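CT253 (Chlamydia trachomatis serovar L2, PDB 6UXC) is of unknown function but is probably a membrane-anchored lipoprotein of an uncharacterised family. Local coordinates at residues G19-L24 and L59-H64; E47-R52 and R172-I177; A92-A97 and V122-H127. One frame throughout, in Å; residues are numbered along the deposited sequence.

Contact 1. Residues G19-L24 and L59-H64; sequences GVVAML and LLLIKH. With NA (sodium ion), chain C.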
# COMPACT_ATOMS: atom_id res chain seq x y z
N GLY A 19 2.76 17.24 4.05
CA GLY A 19 1.54 16.90 3.35
C GLY A 19 0.66 16.02 4.22
O GLY A 19 1.12 15.07 4.85
N VAL A 20 -0.64 16.35 4.25
CA VAL A 20 -1.62 15.62 5.06
C VAL A 20 -2.25 14.52 4.20
O VAL A 20 -2.81 14.81 3.13
CB VAL A 20 -2.69 16.57 5.61
CG1 VAL A 20 -3.55 15.83 6.63
CG2 VAL A 20 -2.02 17.79 6.25
N VAL A 21 -2.11 13.26 4.63
CA VAL A 21 -2.48 12.14 3.78
C VAL A 21 -3.43 11.22 4.51
O VAL A 21 -3.40 11.06 5.73
CB VAL A 21 -1.26 11.32 3.28
CG1 VAL A 21 -0.28 12.23 2.58
CG2 VAL A 21 -0.58 10.59 4.43
N ALA A 22 -4.32 10.61 3.72
CA ALA A 22 -5.20 9.54 4.16
C ALA A 22 -4.78 8.29 3.40
O ALA A 22 -4.57 8.36 2.18
CB ALA A 22 -6.65 9.86 3.84
N MET A 23 -4.62 7.16 4.10
CA MET A 23 -4.34 5.90 3.42
C MET A 23 -5.61 5.06 3.38
O MET A 23 -6.22 4.78 4.42
CB MET A 23 -3.24 5.09 4.11
CG MET A 23 -2.73 3.85 3.27
SD MET A 23 -1.94 2.72 4.43
CE MET A 23 -3.39 1.93 5.19
N LEU A 24 -6.00 4.65 2.17
CA LEU A 24 -7.08 3.69 2.05
C LEU A 24 -6.59 2.29 2.43
O LEU A 24 -5.43 1.95 2.22
CB LEU A 24 -7.60 3.64 0.63
CG LEU A 24 -8.02 4.99 0.04
CD1 LEU A 24 -8.51 4.85 -1.38
CD2 LEU A 24 -9.08 5.66 0.94
N LEU A 59 5.09 13.34 6.05
CA LEU A 59 3.68 13.11 5.79
C LEU A 59 2.93 13.01 7.10
O LEU A 59 3.40 12.34 8.03
CB LEU A 59 3.46 11.82 4.99
CG LEU A 59 4.22 11.78 3.65
CD1 LEU A 59 4.02 10.40 3.00
CD2 LEU A 59 3.81 12.89 2.70
N LEU A 60 1.78 13.68 7.19
CA LEU A 60 0.94 13.65 8.38
C LEU A 60 -0.24 12.73 8.08
O LEU A 60 -1.10 13.08 7.26
CB LEU A 60 0.44 15.04 8.74
CG LEU A 60 -0.43 15.15 10.00
CD1 LEU A 60 0.30 14.60 11.19
CD2 LEU A 60 -0.80 16.61 10.26
N LEU A 61 -0.31 11.60 8.75
CA LEU A 61 -1.25 10.55 8.40
C LEU A 61 -2.48 10.70 9.28
O LEU A 61 -2.39 10.57 10.51
CB LEU A 61 -0.63 9.17 8.56
CG LEU A 61 -1.54 7.99 8.29
CD1 LEU A 61 -1.91 7.87 6.82
CD2 LEU A 61 -0.91 6.71 8.78
N ILE A 62 -3.62 10.99 8.64
CA ILE A 62 -4.85 11.19 9.38
C ILE A 62 -5.55 9.86 9.58
O ILE A 62 -5.30 8.86 8.89
CB ILE A 62 -5.81 12.19 8.69
CG1 ILE A 62 -6.47 11.55 7.46
CG2 ILE A 62 -5.11 13.46 8.40
CD1 ILE A 62 -7.79 12.14 7.11
N LYS A 63 -6.46 9.86 10.57
CA LYS A 63 -7.45 8.82 10.75
C LYS A 63 -8.77 9.20 10.06
O LYS A 63 -9.30 10.29 10.29
CB LYS A 63 -7.64 8.57 12.25
CG LYS A 63 -8.76 7.61 12.60
CD LYS A 63 -8.46 6.20 12.22
CE LYS A 63 -9.70 5.33 12.48
NZ LYS A 63 -9.56 3.93 12.06
N HIS A 64 -9.27 8.32 9.20
CA HIS A 64 -10.56 8.55 8.56
C HIS A 64 -11.44 7.31 8.75
O HIS A 64 -10.99 6.27 9.24
CB HIS A 64 -10.41 8.85 7.07
CG HIS A 64 -9.85 7.71 6.32
ND1 HIS A 64 -10.63 6.71 5.78
CD2 HIS A 64 -8.57 7.38 6.04
CE1 HIS A 64 -9.85 5.81 5.21
NE2 HIS A 64 -8.59 6.20 5.34
NA NA C . 4.07 10.71 9.33
O HOH W 1 -5.28 7.07 6.87
O HOH W 2 1.82 10.88 10.64
O HOH W 3 4.17 12.31 11.30
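Val21 and Leu60 hold the centre of a short parallel pairing between residues 19-24 and 59-64. Backbone hydrogen bonds come first. Leu60 N binds Gly19 O, Val21 N binds Leu60 O at 2.8 Å, and Ile62 N binds Val21 O. Val21 thus uses both its N and its O on the same neighbouring strand, to Leu60 O and Ile62 N, as alternate residues do in parallel sheets. Beyond Ile62 the chains part. Water 1 fills in, accepting from Met23 N and donating to Ile62 O.

The side chain of His64 closes the far end. Its NE2 gives a nearly straight bond to Met23 O, 2.9 Å long with an angle of 177° at the hydrogen. The oxygen lies in the ring plane, but NE2 stands above the carbonyl plane. The ring is fixed from its other nitrogen too, because ND1 bonds to Ala66 N. Ala22 CB lies 3.8 Å from His64 CD2.

Apolar contacts line both faces of the sheet. Val20 CG1 meets Ile62 CG2 at 3.3 Å, tighter than usual for two carbons. Ile62 CG1 lies between its backbone N and carbonyl carbon (chi1 74°) and reaches Ala22 CB at 4.0 Å. On the opposite face Leu61 CD1 comes within 4.1 Å of Met23 CB. In one of its two conformers Val21 also touches Leu59 and Leu61 there.

Leu59 O binds the sodium ion at 2.2 Å. Waters 2 and 3 and the carbonyl oxygens of Leu53, His54 and Ser56 complete the site. Water 2 also accepts from Leu61 N, tying the edge strand to the ion.

Strand 59-61 is outermost in the sheet, and strand 94-105 flanks strand 19-28 on its other side. Helix 41-55 covers Met23 and Leu61, while helix 165-184 packs on Leu59.

Contact 2. Residues E47-R52 and R172-I177; sequences EEISRR and RLFREI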
# COMPACT_ATOMS: atom_id res chain seq x y z
N GLU A 47 -1.18 -2.36 7.21
CA GLU A 47 -0.53 -1.97 8.45
C GLU A 47 0.90 -1.50 8.19
O GLU A 47 1.34 -0.49 8.75
CB GLU A 47 -0.52 -3.12 9.44
CG GLU A 47 0.19 -2.69 10.72
CD GLU A 47 0.06 -3.69 11.84
OE1 GLU A 47 1.04 -3.89 12.57
OE2 GLU A 47 -1.03 -4.28 11.97
N GLU A 48 1.65 -2.23 7.36
CA GLU A 48 3.05 -1.91 7.18
C GLU A 48 3.22 -0.60 6.42
O GLU A 48 4.13 0.18 6.72
CB GLU A 48 3.76 -3.06 6.46
CG GLU A 48 3.90 -4.34 7.30
CD GLU A 48 4.85 -4.17 8.49
OE1 GLU A 48 5.75 -3.31 8.43
OE2 GLU A 48 4.69 -4.90 9.49
N ILE A 49 2.36 -0.33 5.44
CA ILE A 49 2.43 0.96 4.76
C ILE A 49 1.96 2.05 5.69
O ILE A 49 2.58 3.12 5.77
CB ILE A 49 1.63 0.94 3.45
CG1 ILE A 49 2.26 -0.06 2.48
CG2 ILE A 49 1.59 2.33 2.85
CD1 ILE A 49 1.32 -0.50 1.36
N SER A 50 0.89 1.80 6.44
CA SER A 50 0.41 2.81 7.37
C SER A 50 1.47 3.15 8.41
O SER A 50 1.70 4.33 8.70
CB SER A 50 -0.89 2.34 8.04
OG SER A 50 -1.32 3.27 9.06
N ARG A 51 2.14 2.14 8.97
CA ARG A 51 3.17 2.43 9.96
C ARG A 51 4.27 3.32 9.37
O ARG A 51 4.81 4.20 10.05
CB ARG A 51 3.79 1.14 10.50
CG ARG A 51 2.93 0.42 11.51
CD ARG A 51 3.58 -0.89 11.94
NE ARG A 51 2.75 -1.63 12.89
CZ ARG A 51 2.78 -1.45 14.21
NH1 ARG A 51 3.59 -0.56 14.75
NH2 ARG A 51 2.00 -2.17 14.98
N ARG A 52 4.62 3.09 8.11
CA ARG A 52 5.68 3.88 7.49
C ARG A 52 5.24 5.28 7.11
O ARG A 52 6.07 6.21 7.11
CB ARG A 52 6.21 3.12 6.27
CG ARG A 52 7.09 1.92 6.66
CD ARG A 52 7.46 1.08 5.44
NE ARG A 52 8.41 0.02 5.79
CZ ARG A 52 8.08 -1.13 6.37
NH1 ARG A 52 6.80 -1.38 6.69
NH2 ARG A 52 9.02 -2.02 6.64
N ARG A 172 11.43 -4.47 1.16
CA ARG A 172 11.94 -3.58 0.12
C ARG A 172 10.79 -2.90 -0.61
O ARG A 172 10.87 -1.70 -0.93
CB ARG A 172 12.83 -4.35 -0.87
CG ARG A 172 14.20 -4.72 -0.33
CD ARG A 172 15.20 -5.00 -1.47
NE ARG A 172 14.62 -5.94 -2.41
CZ ARG A 172 14.64 -7.26 -2.25
NH1 ARG A 172 15.26 -7.80 -1.20
NH2 ARG A 172 14.06 -8.04 -3.16
N LEU A 173 9.72 -3.64 -0.87
CA LEU A 173 8.57 -3.09 -1.55
C LEU A 173 7.89 -2.00 -0.72
O LEU A 173 7.53 -0.94 -1.26
CB LEU A 173 7.60 -4.22 -1.88
CG LEU A 173 6.37 -3.89 -2.71
CD1 LEU A 173 6.71 -3.23 -4.03
CD2 LEU A 173 5.58 -5.17 -2.93
N PHE A 174 7.70 -2.24 0.59
CA PHE A 174 7.07 -1.22 1.42
C PHE A 174 7.93 0.04 1.45
O PHE A 174 7.41 1.16 1.38
CB PHE A 174 6.87 -1.70 2.86
CG PHE A 174 6.00 -2.91 2.99
CD1 PHE A 174 4.94 -3.13 2.16
CD2 PHE A 174 6.26 -3.83 3.99
CE1 PHE A 174 4.15 -4.26 2.30
CE2 PHE A 174 5.46 -4.96 4.14
CZ PHE A 174 4.42 -5.16 3.30
N ARG A 175 9.25 -0.13 1.54
CA ARG A 175 10.14 1.02 1.54
C ARG A 175 10.00 1.82 0.26
O ARG A 175 9.92 3.06 0.30
CB ARG A 175 11.58 0.57 1.72
CG ARG A 175 11.93 0.08 3.09
CD ARG A 175 13.35 -0.43 3.03
NE ARG A 175 13.81 -1.04 4.27
CZ ARG A 175 14.59 -2.11 4.33
NH1 ARG A 175 14.99 -2.72 3.22
NH2 ARG A 175 14.97 -2.59 5.51
N GLU A 176 9.92 1.14 -0.89
CA GLU A 176 9.81 1.84 -2.16
C GLU A 176 8.47 2.54 -2.30
O GLU A 176 8.39 3.65 -2.84
CB GLU A 176 10.01 0.89 -3.35
CG GLU A 176 10.05 1.66 -4.69
CD GLU A 176 10.43 0.82 -5.92
OE1 GLU A 176 11.22 1.31 -6.76
OE2 GLU A 176 9.94 -0.31 -6.08
N ILE A 177 7.40 1.89 -1.85
CA ILE A 177 6.08 2.49 -1.96
C ILE A 177 6.07 3.83 -1.23
O ILE A 177 5.62 4.85 -1.76
CB ILE A 177 5.01 1.54 -1.40
CG1 ILE A 177 4.78 0.35 -2.35
CG2 ILE A 177 3.73 2.29 -1.16
CD1 ILE A 177 4.01 -0.79 -1.69
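Phe174 fits against Glu48, Ile49 and Arg52 in a helix-helix contact between residues 47-52 and 172-177. The two helices, 41-55 and 165-184, both pack on the mixed sheet. Their local axes come within 9.8 Å and cross at -46°. The contact is made mainly by side chains, and the two segments share no hydrogen bond.

The main element is a CH-pi contact. Glu48 CB sits over one face of the Phe174 ring, 3.7 Å from the ring centroid and displaced toward the rim. Glu48 CG passes out beyond the rim at CE2, 3.6 Å from that atom. The chain then bends, and its carboxylate ends up only 16° from parallel to the ring.

Arg52 comes across Phe174 at about a right angle. Its chain is extended from CG to NE, and Phe174 CB lies against one face of the guanidinium. NH1 is 3.7 Å from Phe174 CD2. The two planes are 47° apart, so this is not a flat stack.

Deeper in, Ile49 CG1 touches Phe174 CD1 at 4.1 Å. Ile49 CD1 meets Ile177 CD1 at the same distance. Ile177 continues inward to Val118, Val120 and Leu138 of the sheet, and Ile49 reaches Met23 and Val26. Phe45 adds an edge-to-face ring contact with Phe174.

Arg52 and Glu48 pair within their own helix, and Trp156 NE1 holds Glu48 OE2. Arg52 NH1 meets Glu48 OE1 on that oxygen's anti lone pair, a salt bridge of 2.8 Å, and also bonds to Glu48 O at 3.1 Å. The charged pair sits on one helix, while its carbon atoms and guanidinium face pack on Phe174 of the other. The pairing would be expected to lower the cost of placing these charges beside a buried ring.

Contact 3. Residues A92-A97 and V122-H127; sequences AEFVVA and VFDIRH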
# COMPACT_ATOMS: atom_id res chain seq x y z
N ALA A 92 -7.57 15.24 4.93
CA ALA A 92 -6.40 14.94 4.12
C ALA A 92 -6.38 15.82 2.87
O ALA A 92 -7.42 16.22 2.32
CB ALA A 92 -6.39 13.48 3.71
N GLU A 93 -5.17 16.12 2.43
CA GLU A 93 -4.90 16.77 1.15
C GLU A 93 -4.68 15.76 0.03
O GLU A 93 -4.97 16.05 -1.14
CB GLU A 93 -3.67 17.68 1.28
CG GLU A 93 -3.81 18.77 2.32
CD GLU A 93 -2.48 19.42 2.67
OE1 GLU A 93 -1.41 18.75 2.74
OE2 GLU A 93 -2.51 20.64 2.88
N PHE A 94 -4.15 14.58 0.38
CA PHE A 94 -3.79 13.54 -0.56
C PHE A 94 -4.29 12.21 -0.05
O PHE A 94 -4.33 11.97 1.15
CB PHE A 94 -2.28 13.46 -0.77
CG PHE A 94 -1.67 14.77 -1.19
CD1 PHE A 94 -1.61 15.11 -2.53
CD2 PHE A 94 -1.17 15.66 -0.26
CE1 PHE A 94 -1.05 16.32 -2.94
CE2 PHE A 94 -0.62 16.88 -0.66
CZ PHE A 94 -0.57 17.20 -2.00
N VAL A 95 -4.70 11.37 -0.99
CA VAL A 95 -5.21 10.04 -0.71
C VAL A 95 -4.24 9.05 -1.34
O VAL A 95 -3.95 9.12 -2.55
CB VAL A 95 -6.62 9.85 -1.29
CG1 VAL A 95 -7.13 8.40 -1.05
CG2 VAL A 95 -7.55 10.85 -0.71
N VAL A 96 -3.77 8.12 -0.52
CA VAL A 96 -2.89 7.05 -0.95
C VAL A 96 -3.71 5.78 -1.17
O VAL A 96 -4.37 5.29 -0.24
CB VAL A 96 -1.79 6.80 0.09
CG1 VAL A 96 -0.92 5.64 -0.38
CG2 VAL A 96 -0.97 8.02 0.28
N ALA A 97 -3.69 5.27 -2.40
CA ALA A 97 -4.49 4.12 -2.82
C ALA A 97 -3.55 3.08 -3.41
O ALA A 97 -3.14 3.20 -4.57
CB ALA A 97 -5.56 4.56 -3.83
N VAL A 122 -1.72 8.14 -6.03
CA VAL A 122 -1.95 9.24 -5.10
C VAL A 122 -2.90 10.21 -5.77
O VAL A 122 -2.69 10.59 -6.93
CB VAL A 122 -0.64 9.96 -4.71
CG1 VAL A 122 -0.96 11.08 -3.73
CG2 VAL A 122 0.32 8.99 -4.10
N PHE A 123 -3.91 10.63 -5.03
CA PHE A 123 -4.89 11.60 -5.51
C PHE A 123 -4.76 12.87 -4.69
O PHE A 123 -4.57 12.80 -3.47
CB PHE A 123 -6.31 11.09 -5.35
CG PHE A 123 -6.67 9.91 -6.24
CD1 PHE A 123 -6.22 8.64 -5.94
CD2 PHE A 123 -7.42 10.11 -7.39
CE1 PHE A 123 -6.56 7.57 -6.76
CE2 PHE A 123 -7.76 9.07 -8.19
CZ PHE A 123 -7.33 7.79 -7.88
N ASP A 124 -4.91 14.01 -5.34
CA ASP A 124 -4.97 15.32 -4.69
C ASP A 124 -6.43 15.66 -4.50
O ASP A 124 -7.17 15.74 -5.48
CB ASP A 124 -4.29 16.36 -5.58
CG ASP A 124 -4.12 17.70 -4.91
OD1 ASP A 124 -4.75 18.00 -3.87
OD2 ASP A 124 -3.33 18.50 -5.49
N ILE A 125 -6.86 15.85 -3.25
CA ILE A 125 -8.26 16.18 -3.00
C ILE A 125 -8.43 17.58 -2.42
O ILE A 125 -9.47 17.91 -1.83
CB ILE A 125 -8.95 15.09 -2.14
CG1 ILE A 125 -8.32 14.97 -0.76
CG2 ILE A 125 -8.91 13.72 -2.86
CD1 ILE A 125 -9.16 14.17 0.21
N ARG A 126 -7.44 18.46 -2.63
CA ARG A 126 -7.59 19.84 -2.24
C ARG A 126 -8.51 20.60 -3.20
O ARG A 126 -8.77 20.18 -4.33
CB ARG A 126 -6.22 20.51 -2.21
CG ARG A 126 -5.32 19.87 -1.15
CD ARG A 126 -3.93 20.51 -1.15
NE ARG A 126 -3.22 20.07 -2.33
CZ ARG A 126 -1.99 20.42 -2.66
NH1 ARG A 126 -1.30 21.27 -1.91
NH2 ARG A 126 -1.45 19.92 -3.77
N HIS A 127 -9.00 21.74 -2.72
CA HIS A 127 -9.67 22.74 -3.56
C HIS A 127 -10.96 22.20 -4.18
O HIS A 127 -11.33 22.61 -5.29
CB HIS A 127 -8.72 23.26 -4.62
CG HIS A 127 -7.44 23.76 -4.04
ND1 HIS A 127 -6.21 23.29 -4.42
CD2 HIS A 127 -7.21 24.66 -3.05
CE1 HIS A 127 -5.27 23.89 -3.71
NE2 HIS A 127 -5.86 24.73 -2.87
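Val95 and Phe123 form the antiparallel hydrogen-bonded pair here, with Val95 N to Phe123 O and Phe123 N to Val95 O both at 2.9 Å. Ile125 N adds a third bond, to Glu93 O.

Phe94 packs against Arg126. Its CZ lies over one face of the Arg126 guanidinium, 3.4 Å from NH2. The planes are 51° apart, so the ring tilts against the cation. Nearer the backbone, Phe94 CB meets Val122 CG1 at 4.0 Å. On the other face of the sheet, Val95 CG2 touches Ile125 CD1 at 3.8 Å, and Phe74 meets the Phe123 ring edge-to-face.

Asp124 positions the guanidinium. Arg126 bends at chi3 (-73°) and grips the carboxylate side-on, with NE to OD1 at 3.0 Å and NH2 to OD2 at 2.9 Å. OD1 also accepts from Arg126 N, on the opposite face of its plane, making an Asx turn where the strand ends. Glu93 CB packs on Arg126 CG, while Glu93 OE1 turns to Val20 N.

This is one end of the hairpin 94-105/113-124. Strand 19-28 flanks it through Phe94 and Val96, and strand 131-143 flanks the other side.

In the fold
Contacts 1 and 3 lie in one sheet and on the same side of the chain's centre. They are joined directly through neighbouring strands 19-28 and 94-105. Contact 3 is the more buried, while contact 1 is at the sheet edge and takes in waters and the sodium ion. Both rest on backbone bonds, parallel in one and antiparallel in the other. Contact 2 is nearest the centre of the chain and pairs helices mainly by side chains, with no hydrogen bond between the segments. It touches contact 1 where Met23 and Leu61 meet Ile49 and Ser50, but does not touch contact 3. Contacts 2 and 3 each set an arginine, salt-bridged within its own segment, against a phenylalanine.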